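Local coordinates for protein glycosyl transferase family 8 (Streptococcus pneumoniae, PDB 5GVV) that transfers galactose from UDP-galactose to the terminal glucose of the already glycosylated serine-rich repeat protein PsrP, with manganese as the likely cofactor, at residues A[278-283]-A[399-404]; A[307-312]-A[334-339]; A[34-39]-A[53-58]; A[388-391]-A[395-398]. All coordinates share one frame; numbering follows the deposited sequence.

Contact 1: A[278-283]-A[399-404]; sequences LQCVNL and AAIRSY
Next in the chain to Ile401, which with Tyr404 receives Leu278, the carbonyl oxygen Ala400 O is gripped twice by Ser403. Ser403 OG bonds to Ala400 O at 2.7 Å, the hydroxyl only 16° off the carbonyl plane, and the amide of the same serine also donates to that oxygen. Both bonds lie in the turn at the end of the helix, just before Tyr404. The contact itself is apolar. Leu278 divides its two methyls between two partners one turn apart. CD2 is the tighter branch, with Leu278 CD2 at 3.6 Å from Ile401 CG2, and it also brushes Ile401 O. The other methyl, Leu278 CD1, lies 3.9 Å from Tyr404 CB and marginally closer to the carbonyl oxygen of that residue. With CG placed opposite the backbone nitrogen (chi1 -161°), the leucine fork reaches off the strand into the angle between Ile401 and Tyr404. Tyr404 meets it with CB and its carbonyl oxygen, while the phenol end leads away; Ile401 O sits in the ring plane at its edge. Cys280, two residues along the strand, adds a looser touch, Cys280 SG to Ile401 CG2 at 4.4 Å. Arg402 points away from the strand and forms a salt bridge with Glu301. Ile401 also rests on Val302 and Ile370, so helix 395-402 covers one face of the parallel sheet, with side chains on strands 302-307, 278-283 and 369-372, while strand 278-283 is hydrogen-bonded between 302-307 and 345-348.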
loop_
_atom_site.group_PDB
_atom_site.type_symbol
_atom_site.label_atom_id
_atom_site.label_comp_id
_atom_site.label_asym_id
_atom_site.label_seq_id
_atom_site.Cartn_x
_atom_site.Cartn_y
_atom_site.Cartn_z
ATOM N N LEU A 278 -5.913 20.119 -23.788
ATOM C CA LEU A 278 -4.655 20.463 -24.444
ATOM C C LEU A 278 -3.482 19.893 -23.662
ATOM O O LEU A 278 -3.552 19.758 -22.436
ATOM C CB LEU A 278 -4.505 21.985 -24.551
ATOM C CG LEU A 278 -3.504 22.525 -25.579
ATOM C CD1 LEU A 278 -4.080 22.474 -26.987
ATOM C CD2 LEU A 278 -3.079 23.940 -25.240
ATOM N N GLN A 279 -2.409 19.560 -24.375
ATOM C CA GLN A 279 -1.188 19.047 -23.755
ATOM C C GLN A 279 -0.000 19.949 -24.096
ATOM O O GLN A 279 0.340 20.124 -25.271
ATOM C CB GLN A 279 -0.914 17.612 -24.226
ATOM C CG GLN A 279 -2.072 16.633 -23.971
ATOM C CD GLN A 279 -2.102 16.080 -22.553
ATOM O OE1 GLN A 279 -1.085 16.057 -21.858
ATOM N NE2 GLN A 279 -3.273 15.624 -22.120
ATOM N N CYS A 280 0.627 20.521 -23.073
ATOM C CA CYS A 280 1.739 21.448 -23.283
ATOM C C CYS A 280 3.045 20.871 -22.755
ATOM O O CYS A 280 3.047 20.093 -21.795
ATOM C CB CYS A 280 1.459 22.790 -22.604
ATOM S SG CYS A 280 0.143 23.747 -23.381
ATOM N N VAL A 281 4.156 21.248 -23.384
ATOM C CA VAL A 281 5.452 20.718 -22.984
ATOM C C VAL A 281 6.531 21.798 -22.954
ATOM O O VAL A 281 6.536 22.730 -23.775
ATOM C CB VAL A 281 5.872 19.536 -23.899
ATOM C CG1 VAL A 281 6.020 20.005 -25.331
ATOM C CG2 VAL A 281 7.155 18.888 -23.410
ATOM N N ASN A 282 7.426 21.690 -21.980
ATOM C CA ASN A 282 8.626 22.517 -21.945
ATOM C C ASN A 282 9.796 21.690 -21.445
ATOM O O ASN A 282 9.621 20.815 -20.598
ATOM C CB ASN A 282 8.437 23.743 -21.050
ATOM C CG ASN A 282 9.741 24.486 -20.797
ATOM O OD1 ASN A 282 10.347 24.353 -19.732
ATOM N ND2 ASN A 282 10.189 25.256 -21.785
ATOM N N LEU A 283 10.981 21.961 -21.981
ATOM C CA LEU A 283 12.205 21.318 -21.529
ATOM C C LEU A 283 13.070 22.386 -20.879
ATOM O O LEU A 283 13.432 23.374 -21.524
ATOM C CB LEU A 283 12.945 20.697 -22.720
ATOM C CG LEU A 283 14.380 20.208 -22.514
ATOM C CD1 LEU A 283 14.419 18.897 -21.745
ATOM C CD2 LEU A 283 15.086 20.055 -23.855
ATOM N N ALA A 399 -4.807 33.285 -22.470
ATOM C CA ALA A 399 -5.718 33.427 -23.600
ATOM C C ALA A 399 -5.137 32.814 -24.874
ATOM O O ALA A 399 -5.856 32.194 -25.660
ATOM C CB ALA A 399 -6.047 34.896 -23.824
ATOM N N ALA A 400 -3.836 33.001 -25.078
ATOM C CA ALA A 400 -3.153 32.429 -26.233
ATOM C C ALA A 400 -3.261 30.906 -26.214
ATOM O O ALA A 400 -3.576 30.282 -27.228
ATOM C CB ALA A 400 -1.698 32.856 -26.247
ATOM N N ILE A 401 -2.987 30.312 -25.059
ATOM C CA ILE A 401 -3.054 28.861 -24.916
ATOM C C ILE A 401 -4.467 28.323 -25.181
ATOM O O ILE A 401 -4.632 27.325 -25.887
ATOM C CB ILE A 401 -2.536 28.415 -23.529
ATOM C CG1 ILE A 401 -1.025 28.664 -23.434
ATOM C CG2 ILE A 401 -2.837 26.950 -23.290
ATOM C CD1 ILE A 401 -0.440 28.529 -22.036
ATOM N N ARG A 402 -5.479 28.997 -24.636
ATOM C CA ARG A 402 -6.869 28.594 -24.856
ATOM C C ARG A 402 -7.317 28.670 -26.317
ATOM O O ARG A 402 -8.272 27.993 -26.710
ATOM C CB ARG A 402 -7.818 29.398 -23.961
ATOM C CG ARG A 402 -7.998 28.780 -22.579
ATOM C CD ARG A 402 -8.905 29.593 -21.677
ATOM N NE ARG A 402 -9.241 28.842 -20.466
ATOM C CZ ARG A 402 -8.928 29.228 -19.232
ATOM N NH1 ARG A 402 -8.280 30.367 -19.035
ATOM N NH2 ARG A 402 -9.274 28.481 -18.191
ATOM N N SER A 403 -6.630 29.479 -27.119
ATOM C CA SER A 403 -6.971 29.604 -28.536
ATOM C C SER A 403 -6.624 28.325 -29.300
ATOM O O SER A 403 -7.152 28.080 -30.389
ATOM C CB SER A 403 -6.266 30.812 -29.168
ATOM O OG SER A 403 -4.919 30.514 -29.503
ATOM N N TYR A 404 -5.746 27.506 -28.727
ATOM C CA TYR A 404 -5.342 26.255 -29.365
ATOM C C TYR A 404 -6.312 25.115 -29.071
ATOM O O TYR A 404 -6.235 24.047 -29.688
ATOM C CB TYR A 404 -3.917 25.880 -28.958
ATOM C CG TYR A 404 -2.886 26.777 -29.594
ATOM C CD1 TYR A 404 -2.481 27.951 -28.971
ATOM C CD2 TYR A 404 -2.330 26.461 -30.827
ATOM C CE1 TYR A 404 -1.545 28.779 -29.553
ATOM C CE2 TYR A 404 -1.395 27.283 -31.417
ATOM C CZ TYR A 404 -1.008 28.438 -30.776
ATOM O OH TYR A 404 -0.078 29.265 -31.358
#

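Contact 2: A[307-312]-A[334-339]; sequences VAYTNM and MLLEQI
Leu336 meets Tyr309 with CB, CG and CD1, and Val307 with CD2. Its CB lies near the plane of the Tyr309 ring, at the ring edge, with Leu336 CB 4.2 Å from Tyr309 CE1. Leu336 CG comes next and lies 4.0 Å from Tyr309 OH. At the tip the branches part: Leu336 CD1 stays beside the phenol oxygen, Tyr309 OH, at 3.9 Å, whereas Leu336 CD2 turns to Val307 CG2, also 3.9 Å away. A first torsion of -176° swings the fork opposite its own backbone nitrogen, and the leucine crosses the tyrosine side chain at about a right angle. One turn on, Ile339 and Val307 lie alongside each other, running opposite ways, with Ile339 CD1 3.8 Å from Val307 CG2; this valine methyl thus touches both helix residues. Leu283, on the adjoining strand, touches Val307, Tyr309 and Leu336. Met334, Leu335 and Gln338 of the same helix pack on Phe215 of the second subunit. Helix 333-342 belongs to the crossover from edge strand 325-328 to strand 345-348, passing over 302-307 and 278-283, as expected of a Rossmann-like parallel sheet with strand order 3-2-1-4-5-6.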
loop_
_atom_site.group_PDB
_atom_site.type_symbol
_atom_site.label_atom_id
_atom_site.label_comp_id
_atom_site.label_asym_id
_atom_site.label_seq_id
_atom_site.Cartn_x
_atom_site.Cartn_y
_atom_site.Cartn_z
ATOM N N VAL A 307 9.920 18.878 -18.476
ATOM C CA VAL A 307 10.953 17.854 -18.568
ATOM C C VAL A 307 12.316 18.467 -18.275
ATOM O O VAL A 307 12.565 19.621 -18.616
ATOM C CB VAL A 307 10.949 17.227 -19.977
ATOM C CG1 VAL A 307 11.925 16.066 -20.071
ATOM C CG2 VAL A 307 9.543 16.758 -20.334
ATOM N N ALA A 308 13.187 17.708 -17.616
ATOM C CA ALA A 308 14.575 18.112 -17.423
ATOM C C ALA A 308 15.451 16.885 -17.592
ATOM O O ALA A 308 14.967 15.759 -17.458
ATOM C CB ALA A 308 14.780 18.729 -16.049
ATOM N N TYR A 309 16.729 17.097 -17.887
ATOM C CA TYR A 309 17.667 15.997 -18.081
ATOM C C TYR A 309 18.464 15.756 -16.801
ATOM O O TYR A 309 19.409 14.970 -16.786
ATOM C CB TYR A 309 18.640 16.319 -19.224
ATOM C CG TYR A 309 18.026 16.347 -20.614
ATOM C CD1 TYR A 309 16.795 15.756 -20.873
ATOM C CD2 TYR A 309 18.690 16.968 -21.671
ATOM C CE1 TYR A 309 16.240 15.782 -22.148
ATOM C CE2 TYR A 309 18.143 16.998 -22.946
ATOM C CZ TYR A 309 16.920 16.405 -23.178
ATOM O OH TYR A 309 16.379 16.432 -24.448
ATOM N N THR A 310 18.075 16.430 -15.726
ATOM C CA THR A 310 18.860 16.412 -14.496
ATOM C C THR A 310 17.945 16.544 -13.286
ATOM O O THR A 310 16.719 16.587 -13.437
ATOM C CB THR A 310 19.885 17.572 -14.498
ATOM O OG1 THR A 310 20.591 17.609 -13.250
ATOM C CG2 THR A 310 19.175 18.892 -14.705
ATOM N N ASN A 311 18.534 16.601 -12.090
ATOM C CA ASN A 311 17.762 16.834 -10.868
ATOM C C ASN A 311 17.037 18.173 -10.933
ATOM O O ASN A 311 17.527 19.112 -11.557
ATOM C CB ASN A 311 18.674 16.817 -9.639
ATOM C CG ASN A 311 19.111 15.421 -9.255
ATOM O OD1 ASN A 311 18.320 14.481 -9.286
ATOM N ND2 ASN A 311 20.379 15.278 -8.889
HETATM N N MSE A 312 15.880 18.268 -10.285
HETATM C CA MSE A 312 15.104 19.503 -10.325
HETATM C C MSE A 312 15.074 20.193 -8.968
HETATM O O MSE A 312 15.123 19.542 -7.922
HETATM C CB MSE A 312 13.673 19.236 -10.800
HETATM C CG MSE A 312 13.518 18.964 -12.296
HETATM SE SE MSE A 312 11.648 18.551 -12.623
HETATM C CE MSE A 312 11.608 18.587 -14.570
HETATM N N MSE A 334 15.543 10.909 -25.790
HETATM C CA MSE A 334 14.591 10.007 -26.454
HETATM C C MSE A 334 13.241 10.009 -25.787
HETATM O O MSE A 334 12.211 9.793 -26.409
HETATM C CB MSE A 334 15.236 8.635 -26.586
HETATM C CG MSE A 334 16.221 8.653 -27.756
HETATM SE SE MSE A 334 17.195 6.912 -27.845
HETATM C CE MSE A 334 18.575 7.562 -29.152
ATOM N N LEU A 335 13.256 10.285 -24.502
ATOM C CA LEU A 335 12.007 10.337 -23.741
ATOM C C LEU A 335 11.292 11.672 -23.958
ATOM O O LEU A 335 10.069 11.712 -24.124
ATOM C CB LEU A 335 12.281 10.099 -22.252
ATOM C CG LEU A 335 13.083 8.816 -21.994
ATOM C CD1 LEU A 335 13.499 8.677 -20.533
ATOM C CD2 LEU A 335 12.285 7.604 -22.431
ATOM N N LEU A 336 12.058 12.762 -23.961
ATOM C CA LEU A 336 11.519 14.081 -24.281
ATOM C C LEU A 336 10.910 14.079 -25.686
ATOM O O LEU A 336 9.842 14.654 -25.903
ATOM C CB LEU A 336 12.623 15.142 -24.165
ATOM C CG LEU A 336 12.345 16.643 -24.344
ATOM C CD1 LEU A 336 12.750 17.131 -25.721
ATOM C CD2 LEU A 336 10.892 17.022 -24.036
ATOM N N GLU A 337 11.576 13.424 -26.635
ATOM C CA GLU A 337 11.064 13.370 -28.005
ATOM C C GLU A 337 9.663 12.758 -28.067
ATOM O O GLU A 337 8.799 13.252 -28.800
ATOM C CB GLU A 337 12.020 12.603 -28.931
ATOM C CG GLU A 337 11.474 12.425 -30.350
ATOM C CD GLU A 337 12.489 11.852 -31.327
ATOM O OE1 GLU A 337 13.314 11.002 -30.924
ATOM O OE2 GLU A 337 12.443 12.247 -32.509
ATOM N N GLN A 338 9.433 11.691 -27.299
ATOM C CA GLN A 338 8.134 11.024 -27.312
ATOM C C GLN A 338 7.048 11.901 -26.695
ATOM O O GLN A 338 5.892 11.867 -27.125
ATOM C CB GLN A 338 8.202 9.672 -26.593
ATOM C CG GLN A 338 9.103 8.645 -27.282
ATOM C CD GLN A 338 8.771 8.482 -28.756
ATOM O OE1 GLN A 338 7.620 8.240 -29.119
ATOM N NE2 GLN A 338 9.774 8.632 -29.614
ATOM N N ILE A 339 7.420 12.681 -25.683
ATOM C CA ILE A 339 6.484 13.617 -25.059
ATOM C C ILE A 339 6.120 14.741 -26.032
ATOM O O ILE A 339 4.959 15.149 -26.108
ATOM C CB ILE A 339 7.049 14.197 -23.738
ATOM C CG1 ILE A 339 7.262 13.071 -22.724
ATOM C CG2 ILE A 339 6.108 15.256 -23.150
ATOM C CD1 ILE A 339 7.954 13.496 -21.434
#

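Contact 3: A[34-39]-A[53-58]; sequences LKIYLL and IYLQEM
Leu55 drives a single methyl, CD1, against strand 34-39, and the close packing of the contact gathers round that atom. Leu55 CD1 is 3.7 Å from Ile36 CD1 and 3.6 Å from the carbonyl oxygen Leu34 O, so it touches both a side chain and the strand backbone. Ile36 holds CG1 on the side away from its own carbonyl carbon (chi1 -65°), which brings CD1 against Leu55; the two side chains meet at about a right angle. Leu55 has a first torsion of -97°, well off the usual staggered value near -60°. Leu34 packs here chiefly through its carbonyl oxygen; Leu34 CB is 4.3 Å from Leu55 CD1. These two elements are the first strand and the helix of a beta-alpha-beta unit made of strand 34-40, helix 45-57 and strand 61-66, within the nucleotide-sugar-binding GT-A fold. Helix 17-30 packs on the same residues, with Met24 on Ile36, Leu27 on Leu34 and Cys28 on Leu55; the side chain of Ile36 is about 12 Å from the bound UDP. Toward the start of the strand the direct packing gives way to water. One molecule accepts from Leu34 N at 3.0 Å and donates weakly to both Leu55 O, 3.3 Å away, and Met58 O, 3.4 Å away, bridging the strand amide to the carbonyls of Leu55, in the last turn of the helix, and Met58, just past it. The side chain of Met58, a selenomethionine, makes no contact with the strand and packs on Cys28, Leu259 and Trp262.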
loop_
_atom_site.group_PDB
_atom_site.type_symbol
_atom_site.label_atom_id
_atom_site.label_comp_id
_atom_site.label_asym_id
_atom_site.label_seq_id
_atom_site.Cartn_x
_atom_site.Cartn_y
_atom_site.Cartn_z
ATOM N N LEU A 34 -16.685 16.256 3.569
ATOM C CA LEU A 34 -15.412 16.494 4.237
ATOM C C LEU A 34 -14.407 17.188 3.321
ATOM O O LEU A 34 -14.145 16.727 2.205
ATOM C CB LEU A 34 -14.831 15.172 4.740
ATOM C CG LEU A 34 -15.773 14.284 5.548
ATOM C CD1 LEU A 34 -15.143 12.926 5.756
ATOM C CD2 LEU A 34 -16.100 14.915 6.886
ATOM N N LYS A 35 -13.855 18.301 3.790
ATOM C CA LYS A 35 -12.737 18.919 3.098
ATOM C C LYS A 35 -11.474 18.411 3.771
ATOM O O LYS A 35 -11.119 18.848 4.872
ATOM C CB LYS A 35 -12.818 20.441 3.174
ATOM C CG LYS A 35 -11.734 21.153 2.379
ATOM C CD LYS A 35 -11.973 22.650 2.387
ATOM C CE LYS A 35 -10.897 23.402 1.625
ATOM N NZ LYS A 35 -11.108 24.871 1.781
ATOM N N ILE A 36 -10.815 17.460 3.118
ATOM C CA ILE A 36 -9.649 16.803 3.695
ATOM C C ILE A 36 -8.340 17.373 3.154
ATOM O O ILE A 36 -8.097 17.364 1.945
ATOM C CB ILE A 36 -9.687 15.283 3.433
ATOM C CG1 ILE A 36 -10.881 14.648 4.157
ATOM C CG2 ILE A 36 -8.392 14.630 3.889
ATOM C CD1 ILE A 36 -11.066 13.177 3.866
ATOM N N TYR A 37 -7.495 17.861 4.059
ATOM C CA TYR A 37 -6.140 18.260 3.699
ATOM C C TYR A 37 -5.206 17.091 3.999
ATOM O O TYR A 37 -5.371 16.411 5.013
ATOM C CB TYR A 37 -5.695 19.475 4.517
ATOM C CG TYR A 37 -6.486 20.746 4.286
ATOM C CD1 TYR A 37 -5.964 21.774 3.511
ATOM C CD2 TYR A 37 -7.737 20.935 4.868
ATOM C CE1 TYR A 37 -6.669 22.946 3.305
ATOM C CE2 TYR A 37 -8.452 22.115 4.666
ATOM C CZ TYR A 37 -7.909 23.114 3.881
ATOM O OH TYR A 37 -8.604 24.292 3.665
ATOM N N LEU A 38 -4.238 16.843 3.121
ATOM C CA LEU A 38 -3.234 15.816 3.397
ATOM C C LEU A 38 -1.832 16.373 3.227
ATOM O O LEU A 38 -1.378 16.615 2.103
ATOM C CB LEU A 38 -3.427 14.589 2.503
ATOM C CG LEU A 38 -2.372 13.482 2.608
ATOM C CD1 LEU A 38 -2.217 13.032 4.045
ATOM C CD2 LEU A 38 -2.752 12.301 1.720
ATOM N N LEU A 39 -1.151 16.586 4.347
ATOM C CA LEU A 39 0.219 17.085 4.319
ATOM C C LEU A 39 1.176 15.950 3.964
ATOM O O LEU A 39 1.170 14.899 4.609
ATOM C CB LEU A 39 0.589 17.709 5.668
ATOM C CG LEU A 39 0.244 19.193 5.850
ATOM C CD1 LEU A 39 -1.254 19.419 5.820
ATOM C CD2 LEU A 39 0.853 19.765 7.137
ATOM N N ILE A 53 -11.790 12.610 -6.494
ATOM C CA ILE A 53 -13.094 12.361 -7.104
ATOM C C ILE A 53 -14.067 11.726 -6.112
ATOM O O ILE A 53 -15.244 12.101 -6.060
ATOM C CB ILE A 53 -12.970 11.444 -8.334
ATOM C CG1 ILE A 53 -12.201 12.154 -9.451
ATOM C CG2 ILE A 53 -14.347 11.010 -8.829
ATOM C CD1 ILE A 53 -11.968 11.300 -10.689
ATOM N N TYR A 54 -13.582 10.760 -5.335
ATOM C CA TYR A 54 -14.421 10.112 -4.328
ATOM C C TYR A 54 -14.937 11.142 -3.333
ATOM O O TYR A 54 -16.131 11.176 -3.018
ATOM C CB TYR A 54 -13.637 9.034 -3.576
ATOM C CG TYR A 54 -13.171 7.884 -4.434
ATOM C CD1 TYR A 54 -13.801 7.586 -5.639
ATOM C CD2 TYR A 54 -12.101 7.094 -4.040
ATOM C CE1 TYR A 54 -13.372 6.529 -6.428
ATOM C CE2 TYR A 54 -11.660 6.042 -4.828
ATOM C CZ TYR A 54 -12.302 5.766 -6.016
ATOM O OH TYR A 54 -11.867 4.711 -6.797
ATOM N N LEU A 55 -14.029 11.970 -2.827
ATOM C CA LEU A 55 -14.378 12.961 -1.816
ATOM C C LEU A 55 -15.410 13.947 -2.349
ATOM O O LEU A 55 -16.358 14.297 -1.647
ATOM C CB LEU A 55 -13.131 13.707 -1.333
ATOM C CG LEU A 55 -12.494 13.204 -0.037
ATOM C CD1 LEU A 55 -13.465 13.350 1.116
ATOM C CD2 LEU A 55 -12.066 11.754 -0.178
ATOM N N GLN A 56 -15.230 14.383 -3.595
ATOM C CA GLN A 56 -16.159 15.321 -4.218
ATOM C C GLN A 56 -17.545 14.713 -4.424
ATOM O O GLN A 56 -18.565 15.389 -4.255
ATOM C CB GLN A 56 -15.589 15.820 -5.552
ATOM C CG GLN A 56 -14.321 16.667 -5.393
ATOM C CD GLN A 56 -13.731 17.093 -6.716
ATOM O OE1 GLN A 56 -14.136 16.608 -7.772
ATOM N NE2 GLN A 56 -12.765 18.003 -6.671
ATOM N N GLU A 57 -17.582 13.437 -4.791
ATOM C CA GLU A 57 -18.849 12.749 -5.001
ATOM C C GLU A 57 -19.627 12.623 -3.694
ATOM O O GLU A 57 -20.853 12.480 -3.706
ATOM C CB GLU A 57 -18.611 11.377 -5.651
ATOM C CG GLU A 57 -18.168 11.480 -7.108
ATOM C CD GLU A 57 -17.845 10.142 -7.750
ATOM O OE1 GLU A 57 -17.600 9.158 -7.024
ATOM O OE2 GLU A 57 -17.829 10.083 -8.998
HETATM N N MSE A 58 -18.925 12.711 -2.603
HETATM C CA MSE A 58 -19.528 12.621 -1.285
HETATM C C MSE A 58 -19.751 14.034 -0.724
HETATM O O MSE A 58 -20.084 14.182 0.433
HETATM C CB MSE A 58 -18.738 11.725 -0.335
HETATM C CG MSE A 58 -18.743 10.258 -0.800
HETATM SE SE MSE A 58 -17.746 9.250 0.581
HETATM C CE MSE A 58 -15.896 9.717 0.534
HETATM O O HOH W 1 -16.941 14.023 1.623
#

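Contact 4: A[388-391]-A[395-398]; sequences IYPS and KKMV
Pro390 and Lys396 cross at about a right angle, the proline ring lying against the middle of the lysine chain. Pro390 CG is 3.6 Å from Lys396 CD, and Pro390 CD is 3.8 Å from the same carbon. The lysine is extended as far as CE and then bends at chi4 (51°), its ammonium end led away from the strand; of this side chain, the methylenes do the touching. A second, looser aliphatic pair joins the roots of two side chains, Tyr389 CB and Met397 CB, at 4.2 Å. The ring of Tyr389 makes contacts of another kind. Its flank passes a backbone carbonyl, with Tyr389 CD1 3.9 Å from Lys396 O, and the terminal methyl of Met397, a selenomethionine, approaches the ring obliquely. A first torsion of -57° sets the ring beside Lys396 O, and it also packs on Ala400, one turn further. Polar bonds of the strand segment go to its neighbour: Tyr389 is paired through its backbone with Ala371 and Asp373, and Ser391 OG bonds to Asp373 OD1. The short connection thus folds the beginning of helix 395-402 back against 387-389, the last strand of the parallel sheet, while Met397 reaches inward to Ile370 and Phe372 of strand 369-372 and to Leu295 of helix 292-298.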
loop_
_atom_site.group_PDB
_atom_site.type_symbol
_atom_site.label_atom_id
_atom_site.label_comp_id
_atom_site.label_asym_id
_atom_site.label_seq_id
_atom_site.Cartn_x
_atom_site.Cartn_y
_atom_site.Cartn_z
ATOM N N ILE A 388 4.622 35.707 -29.137
ATOM C CA ILE A 388 5.501 36.087 -28.031
ATOM C C ILE A 388 4.750 37.059 -27.120
ATOM O O ILE A 388 4.361 38.142 -27.559
ATOM C CB ILE A 388 6.783 36.762 -28.551
ATOM C CG1 ILE A 388 7.585 35.798 -29.426
ATOM C CG2 ILE A 388 7.631 37.268 -27.393
ATOM C CD1 ILE A 388 8.785 36.449 -30.113
ATOM N N TYR A 389 4.563 36.677 -25.856
ATOM C CA TYR A 389 3.634 37.368 -24.958
ATOM C C TYR A 389 4.362 38.022 -23.775
ATOM O O TYR A 389 5.440 37.573 -23.383
ATOM C CB TYR A 389 2.526 36.387 -24.504
ATOM C CG TYR A 389 1.782 35.803 -25.689
ATOM C CD1 TYR A 389 0.720 36.489 -26.270
ATOM C CD2 TYR A 389 2.175 34.599 -26.260
ATOM C CE1 TYR A 389 0.060 35.983 -27.374
ATOM C CE2 TYR A 389 1.518 34.083 -27.363
ATOM C CZ TYR A 389 0.464 34.782 -27.917
ATOM O OH TYR A 389 -0.200 34.282 -29.016
ATOM N N PRO A 390 3.796 39.113 -23.224
ATOM C CA PRO A 390 4.488 39.832 -22.142
ATOM C C PRO A 390 4.473 39.098 -20.802
ATOM O O PRO A 390 3.402 38.749 -20.297
ATOM C CB PRO A 390 3.709 41.151 -22.035
ATOM C CG PRO A 390 2.355 40.841 -22.585
ATOM C CD PRO A 390 2.576 39.813 -23.666
ATOM N N SER A 391 5.654 38.881 -20.228
ATOM C CA SER A 391 5.776 38.125 -18.979
ATOM C C SER A 391 5.154 38.819 -17.770
ATOM O O SER A 391 4.808 38.164 -16.790
ATOM C CB SER A 391 7.245 37.792 -18.699
ATOM O OG SER A 391 8.075 38.925 -18.895
ATOM N N LYS A 395 -1.752 36.850 -18.291
ATOM C CA LYS A 395 -3.135 36.627 -18.713
ATOM C C LYS A 395 -3.195 36.477 -20.229
ATOM O O LYS A 395 -4.014 35.721 -20.761
ATOM C CB LYS A 395 -4.017 37.809 -18.308
ATOM C CG LYS A 395 -4.096 38.071 -16.818
ATOM C CD LYS A 395 -3.599 39.480 -16.478
ATOM C CE LYS A 395 -2.093 39.498 -16.284
ATOM N NZ LYS A 395 -1.685 38.617 -15.180
ATOM N N LYS A 396 -2.318 37.204 -20.920
ATOM C CA LYS A 396 -2.262 37.172 -22.377
ATOM C C LYS A 396 -1.820 35.814 -22.928
ATOM O O LYS A 396 -2.288 35.389 -23.989
ATOM C CB LYS A 396 -1.361 38.297 -22.902
ATOM C CG LYS A 396 -1.968 39.688 -22.705
ATOM C CD LYS A 396 -1.120 40.775 -23.334
ATOM C CE LYS A 396 -1.922 42.062 -23.508
ATOM N NZ LYS A 396 -2.613 42.494 -22.258
HETATM N N MSE A 397 -0.922 35.128 -22.229
HETATM C CA MSE A 397 -0.534 33.798 -22.694
HETATM C C MSE A 397 -1.597 32.767 -22.350
HETATM O O MSE A 397 -1.778 31.788 -23.082
HETATM C CB MSE A 397 0.820 33.348 -22.150
HETATM C CG MSE A 397 1.256 32.016 -22.790
HETATM SE SE MSE A 397 2.932 31.368 -22.132
HETATM C CE MSE A 397 4.089 32.627 -23.031
ATOM N N VAL A 398 -2.288 32.986 -21.233
ATOM C CA VAL A 398 -3.418 32.139 -20.857
ATOM C C VAL A 398 -4.408 32.101 -22.013
ATOM O O VAL A 398 -4.780 31.028 -22.491
ATOM C CB VAL A 398 -4.134 32.663 -19.602
ATOM C CG1 VAL A 398 -5.376 31.833 -19.302
ATOM C CG2 VAL A 398 -3.196 32.648 -18.408
#

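Contacts 1, 2 and 4 belong to one parallel sheet; contact 3 lies in the separate mixed sheet that serves the UDP site, with no touch to the others. Contacts 1 and 4 share helix 395-402, which is anchored by contact 1 on a central strand and by contact 4 on an edge strand. Contact 2 adjoins contact 1 through Asn282 O and Val307 N, 2.9 Å apart, and through Val281 against Ile339. Contacts 1 and 3 are largely buried, contact 3 adding a water bridge. In contacts 2 and 4, nearer the surface, a tyrosine ring takes part, whereas in contact 1 the tyrosine gives only CB and its carbonyl; contact 4 also brings in an exposed lysine chain.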